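Local coordinates for trans-4-hydroxy-L-proline dehydratase (Clostridioides difficile 70-100-2010, PDB 6VXC), which catalyses, as a glycyl radical enzyme, the dehydration of trans-4-hydroxy-L-proline to (S)-1-pyrroline-5-carboxylate in anaerobic breakdown of hydroxyproline, at residues A606-Y611 with G681-K686; Y470-K475 with E673-S678. All coordinates share one frame; numbering follows the deposited sequence.

In the fold
Both contacts involve the long loop that follows helix 667-673, and both lie away from the probable radical cysteine C454 and from the glycyl radical site G785. Contact 2 sets the start of this loop, 673-678, against the junction of strand 463-472 and helix 473-481; contact 1 sets the next part, 681-686, against the turn after helix 597-605, its centre about 33 Å from that of the chain, against about 22 Å for contact 2. The centres of the two contacts are about 14 Å apart. The loop ties them together: R682 NH1 lies 2.8 Å from G676 O and A685 N lies 2.9 Å from M675 O, both probable hydrogen bonds, while N607 also packs on A677.

Contact 1: residues A606-Y611 with G681-K686; sequences ANFEGY and GRLCAK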
loop_
_atom_site.group_PDB
_atom_site.type_symbol
_atom_site.label_atom_id
_atom_site.label_comp_id
_atom_site.label_asym_id
_atom_site.label_seq_id
_atom_site.Cartn_x
_atom_site.Cartn_y
_atom_site.Cartn_z
ATOM N N ALA A 606 13.752 -6.378 33.761
ATOM C CA ALA A 606 13.317 -5.349 34.689
ATOM C C ALA A 606 12.941 -4.047 33.986
ATOM O O ALA A 606 12.734 -3.027 34.656
ATOM C CB ALA A 606 14.413 -5.088 35.722
ATOM N N ASN A 607 12.866 -4.049 32.655
ATOM C CA ASN A 607 12.621 -2.820 31.907
ATOM C C ASN A 607 13.609 -1.733 32.331
ATOM O O ASN A 607 13.264 -0.556 32.402
ATOM C CB ASN A 607 11.169 -2.344 32.068
ATOM C CG ASN A 607 10.704 -1.475 30.894
ATOM O OD1 ASN A 607 11.245 -1.573 29.782
ATOM N ND2 ASN A 607 9.708 -0.628 31.135
ATOM N N PHE A 608 14.839 -2.145 32.640
ATOM C CA PHE A 608 15.958 -1.315 33.077
ATOM C C PHE A 608 15.753 -0.711 34.459
ATOM O O PHE A 608 16.600 0.057 34.921
ATOM C CB PHE A 608 16.267 -0.211 32.064
ATOM C CG PHE A 608 16.810 -0.742 30.761
ATOM C CD1 PHE A 608 18.140 -1.109 30.648
ATOM C CD2 PHE A 608 15.986 -0.894 29.661
ATOM C CE1 PHE A 608 18.637 -1.592 29.473
ATOM C CE2 PHE A 608 16.484 -1.380 28.466
ATOM C CZ PHE A 608 17.812 -1.727 28.373
ATOM N N GLU A 609 14.662 -1.044 35.135
ATOM C CA GLU A 609 14.439 -0.624 36.505
ATOM C C GLU A 609 15.512 -1.218 37.400
ATOM O O GLU A 609 15.689 -2.435 37.444
ATOM C CB GLU A 609 13.053 -1.086 36.925
ATOM C CG GLU A 609 12.255 -0.080 37.676
ATOM C CD GLU A 609 10.790 -0.466 37.739
ATOM O OE1 GLU A 609 10.405 -1.239 38.641
ATOM O OE2 GLU A 609 10.031 -0.005 36.853
ATOM N N GLY A 610 16.254 -0.356 38.088
ATOM C CA GLY A 610 17.377 -0.816 38.853
ATOM C C GLY A 610 18.618 -1.048 38.030
ATOM O O GLY A 610 19.631 -1.486 38.580
ATOM N N TYR A 611 18.572 -0.798 36.726
ATOM C CA TYR A 611 19.758 -0.926 35.897
ATOM C C TYR A 611 19.975 0.344 35.082
ATOM O O TYR A 611 20.299 0.298 33.893
ATOM C CB TYR A 611 19.681 -2.164 35.009
ATOM C CG TYR A 611 19.658 -3.467 35.789
ATOM C CD1 TYR A 611 18.490 -3.923 36.384
ATOM C CD2 TYR A 611 20.823 -4.196 36.003
ATOM C CE1 TYR A 611 18.463 -5.104 37.112
ATOM C CE2 TYR A 611 20.812 -5.376 36.741
ATOM C CZ TYR A 611 19.628 -5.824 37.285
ATOM O OH TYR A 611 19.624 -6.982 38.018
ATOM N N GLY A 681 18.230 -0.059 24.472
ATOM C CA GLY A 681 17.703 0.902 25.415
ATOM C C GLY A 681 16.251 1.264 25.190
ATOM O O GLY A 681 15.681 1.982 26.015
ATOM N N ARG A 682 15.634 0.785 24.114
ATOM C CA ARG A 682 14.198 0.973 23.924
ATOM C C ARG A 682 13.441 0.248 25.027
ATOM O O ARG A 682 13.791 -0.874 25.401
ATOM C CB ARG A 682 13.789 0.460 22.538
ATOM C CG ARG A 682 12.302 0.468 22.246
ATOM C CD ARG A 682 11.941 -0.479 21.079
ATOM N NE ARG A 682 10.677 -1.132 21.383
ATOM C CZ ARG A 682 10.556 -2.172 22.201
ATOM N NH1 ARG A 682 11.630 -2.685 22.773
ATOM N NH2 ARG A 682 9.361 -2.683 22.449
ATOM N N LEU A 683 12.446 0.910 25.607
ATOM C CA LEU A 683 11.761 0.303 26.734
ATOM C C LEU A 683 10.588 -0.561 26.274
ATOM O O LEU A 683 10.141 -0.502 25.124
ATOM C CB LEU A 683 11.286 1.365 27.720
ATOM C CG LEU A 683 12.379 2.231 28.352
ATOM C CD1 LEU A 683 11.768 3.164 29.369
ATOM C CD2 LEU A 683 13.473 1.387 28.990
ATOM N N CYS A 684 10.079 -1.345 27.232
ATOM C CA CYS A 684 9.014 -2.311 26.998
ATOM C C CYS A 684 7.786 -1.654 26.388
ATOM O O CYS A 684 7.332 -0.596 26.837
ATOM C CB CYS A 684 8.646 -2.994 28.330
ATOM S SG CYS A 684 7.293 -4.187 28.228
ATOM N N ALA A 685 7.237 -2.306 25.362
ATOM C CA ALA A 685 6.012 -1.910 24.677
ATOM C C ALA A 685 6.133 -0.601 23.889
ATOM O O ALA A 685 5.125 -0.118 23.365
ATOM C CB ALA A 685 4.829 -1.802 25.652
ATOM N N LYS A 686 7.328 -0.008 23.791
ATOM C CA LYS A 686 7.512 1.140 22.903
ATOM C C LYS A 686 7.584 0.686 21.437
ATOM O O LYS A 686 8.000 -0.436 21.147
ATOM C CB LYS A 686 8.799 1.889 23.247
ATOM C CG LYS A 686 8.867 2.460 24.640
ATOM C CD LYS A 686 7.816 3.530 24.862
ATOM C CE LYS A 686 8.157 4.796 24.095
ATOM N NZ LYS A 686 7.579 6.024 24.736
HETATM O O HOH W 1 7.890 0.767 29.198
#
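A Schellman motif ending helix 597-605 supplies N607 and F608 to a loop-to-loop contact, in which the turn leading to helix 612-620 meets segment 681-686 of the long loop that follows helix 667-673, in a partly buried part of the fold. N607 is the C-prime residue of the motif; its positive phi reverses the chain, a conformation that asparagine tolerates better than most residues. F608 follows it, and the type I' turn from A606 to E609 presents both side chains to the other loop.

The polar half of the contact belongs to the N607 amide. Its CG lies opposite the backbone N about the first torsion (chi1 -155°), which extends the amide toward C684. N607 OD1 accepts from C684 N at 2.8 Å, nearly straight at 165°. The donor is tilted 27° from the carbonyl plane. The other end of the same amide, ND2, donates to a water that in turn donates to C684 O. A primary amide, carrying C=O and NH2 together, suits this double role.

The apolar half is the F608 ring, which also rests on A603 and A677. L683, whose branched apolar end suits a phenylalanine ring, sends its CD2 obliquely to 3.5 Å from F608 CD2, while R682 O lies at the ring edge near its plane. G681, with positive phi and no side chain, brings its CA to 4.0 Å from F608 CZ.

Within the second loop, a type II turn from L683 to K686 brings K686 O back to the R682 guanidinium, whose NH1 also bonds S678 OG. R682 grips that single oxygen side-on: NE donates from above the carbonyl plane, whereas R682 NH2, 2.9 Å from K686 O, lies in it, on a lone pair.

Contact 2: residues Y470-K475 with E673-S678; sequences YMNIPK and EIMGAS
The N-capped first turn of helix 473-481, where strand 463-472 of the parallel sheet runs into it, brings N472, P474 and K475 against I674 and M675 of the loop that leaves helix 667-673. M675 reaches along this turn with CG opposite its backbone N (chi1 -171°) and the chain extended beyond. M675 SD lies 3.5 Å from K475 N, and M675 CE 3.5 Å from P474 CB; the unbranched thioether also sets CE against P474 O. I674 meets K475 at about a right angle, its CD1 3.7 Å from K475 CD and 3.6 Å from N472 ND2.

N472 OD1 caps the helix, accepting K475 N at 3.2 Å from above the carbonyl plane, while its ND2 donates to G167 O and F671 O. First-turn N-H groups have no acceptor within the helix, so proline at P474 costs no helical hydrogen bond.

K475 runs straight to CE, then bends at chi4 (77°) so that NZ donates to I674 O at 2.7 Å, in the carbonyl plane. NZ also forms salt bridges with D486 and E478, and E478 accepts G676 N as well. The buried ammonium thus has two carboxylates and a backbone carbonyl as partners, which would be expected to keep it protonated.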
loop_
_atom_site.group_PDB
_atom_site.type_symbol
_atom_site.label_atom_id
_atom_site.label_comp_id
_atom_site.label_asym_id
_atom_site.label_seq_id
_atom_site.Cartn_x
_atom_site.Cartn_y
_atom_site.Cartn_z
ATOM N N TYR A 470 4.011 -8.249 7.451
ATOM C CA TYR A 470 5.206 -7.707 8.106
ATOM C C TYR A 470 5.862 -8.767 8.998
ATOM O O TYR A 470 5.193 -9.642 9.542
ATOM C CB TYR A 470 4.846 -6.477 8.955
ATOM C CG TYR A 470 4.157 -5.406 8.155
ATOM C CD1 TYR A 470 4.884 -4.521 7.371
ATOM C CD2 TYR A 470 2.780 -5.316 8.143
ATOM C CE1 TYR A 470 4.237 -3.550 6.601
ATOM C CE2 TYR A 470 2.121 -4.364 7.380
ATOM C CZ TYR A 470 2.853 -3.477 6.612
ATOM O OH TYR A 470 2.198 -2.533 5.856
ATOM N N MET A 471 7.184 -8.670 9.139
ATOM C CA MET A 471 7.979 -9.592 9.942
ATOM C C MET A 471 8.667 -8.796 11.044
ATOM O O MET A 471 9.397 -7.842 10.758
ATOM C CB MET A 471 9.012 -10.318 9.075
ATOM C CG MET A 471 9.820 -11.403 9.801
ATOM S SD MET A 471 8.829 -12.759 10.420
ATOM C CE MET A 471 8.018 -13.337 8.930
ATOM N N ASN A 472 8.470 -9.217 12.293
ATOM C CA ASN A 472 8.917 -8.482 13.478
ATOM C C ASN A 472 10.370 -8.879 13.764
ATOM O O ASN A 472 10.663 -9.728 14.599
ATOM C CB ASN A 472 7.981 -8.793 14.656
ATOM C CG ASN A 472 8.177 -7.856 15.857
ATOM O OD1 ASN A 472 9.205 -7.175 15.981
ATOM N ND2 ASN A 472 7.197 -7.854 16.770
ATOM N N ILE A 473 11.307 -8.270 13.023
ATOM C CA ILE A 473 12.712 -8.667 13.155
ATOM C C ILE A 473 13.227 -8.436 14.568
ATOM O O ILE A 473 13.932 -9.305 15.096
ATOM C CB ILE A 473 13.563 -7.984 12.079
ATOM C CG1 ILE A 473 12.996 -8.312 10.703
ATOM C CG2 ILE A 473 14.998 -8.442 12.174
ATOM C CD1 ILE A 473 13.654 -7.545 9.605
ATOM N N PRO A 474 12.947 -7.309 15.225
ATOM C CA PRO A 474 13.415 -7.135 16.611
ATOM C C PRO A 474 12.908 -8.215 17.561
ATOM O O PRO A 474 13.649 -8.654 18.444
ATOM C CB PRO A 474 12.876 -5.742 16.983
ATOM C CG PRO A 474 12.741 -5.014 15.651
ATOM C CD PRO A 474 12.292 -6.097 14.696
ATOM N N LYS A 475 11.657 -8.646 17.421
ATOM C CA LYS A 475 11.171 -9.696 18.311
ATOM C C LYS A 475 11.819 -11.046 18.006
ATOM O O LYS A 475 11.897 -11.896 18.891
ATOM C CB LYS A 475 9.657 -9.800 18.240
ATOM C CG LYS A 475 9.038 -10.620 19.384
ATOM C CD LYS A 475 7.531 -10.413 19.452
ATOM C CE LYS A 475 6.865 -11.243 20.555
ATOM N NZ LYS A 475 7.078 -10.645 21.902
ATOM N N GLU A 673 4.601 -2.749 20.599
ATOM C CA GLU A 673 3.679 -2.892 21.725
ATOM C C GLU A 673 3.720 -4.295 22.338
ATOM O O GLU A 673 3.497 -4.445 23.542
ATOM C CB GLU A 673 2.257 -2.535 21.290
ATOM C CG GLU A 673 2.010 -1.032 21.119
ATOM C CD GLU A 673 0.602 -0.691 20.596
ATOM O OE1 GLU A 673 0.120 0.436 20.875
ATOM O OE2 GLU A 673 -0.021 -1.553 19.931
ATOM N N ILE A 674 3.947 -5.331 21.543
ATOM C CA ILE A 674 3.946 -6.680 22.106
ATOM C C ILE A 674 5.366 -7.214 22.267
ATOM O O ILE A 674 5.592 -8.431 22.228
ATOM C CB ILE A 674 3.084 -7.644 21.267
ATOM C CG1 ILE A 674 3.343 -7.431 19.778
ATOM C CG2 ILE A 674 1.625 -7.466 21.615
ATOM C CD1 ILE A 674 4.631 -8.061 19.317
ATOM N N MET A 675 6.328 -6.319 22.437
ATOM C CA MET A 675 7.719 -6.685 22.669
ATOM C C MET A 675 8.217 -6.065 23.965
ATOM O O MET A 675 7.825 -4.953 24.327
ATOM C CB MET A 675 8.595 -6.246 21.495
ATOM C CG MET A 675 10.014 -6.757 21.514
ATOM S SD MET A 675 10.803 -6.376 19.938
ATOM C CE MET A 675 12.489 -6.401 20.422
ATOM N N GLY A 676 9.093 -6.781 24.664
ATOM C CA GLY A 676 9.704 -6.242 25.859
ATOM C C GLY A 676 10.781 -5.234 25.519
ATOM O O GLY A 676 10.975 -4.839 24.368
ATOM N N ALA A 677 11.505 -4.821 26.553
ATOM C CA ALA A 677 12.636 -3.935 26.350
ATOM C C ALA A 677 13.669 -4.624 25.475
ATOM O O ALA A 677 13.784 -5.850 25.466
ATOM C CB ALA A 677 13.253 -3.537 27.687
ATOM N N SER A 678 14.406 -3.835 24.712
ATOM C CA SER A 678 15.435 -4.371 23.839
ATOM C C SER A 678 16.804 -3.828 24.217
ATOM O O SER A 678 16.912 -2.799 24.898
ATOM C CB SER A 678 15.139 -4.077 22.354
ATOM O OG SER A 678 14.688 -2.761 22.105
#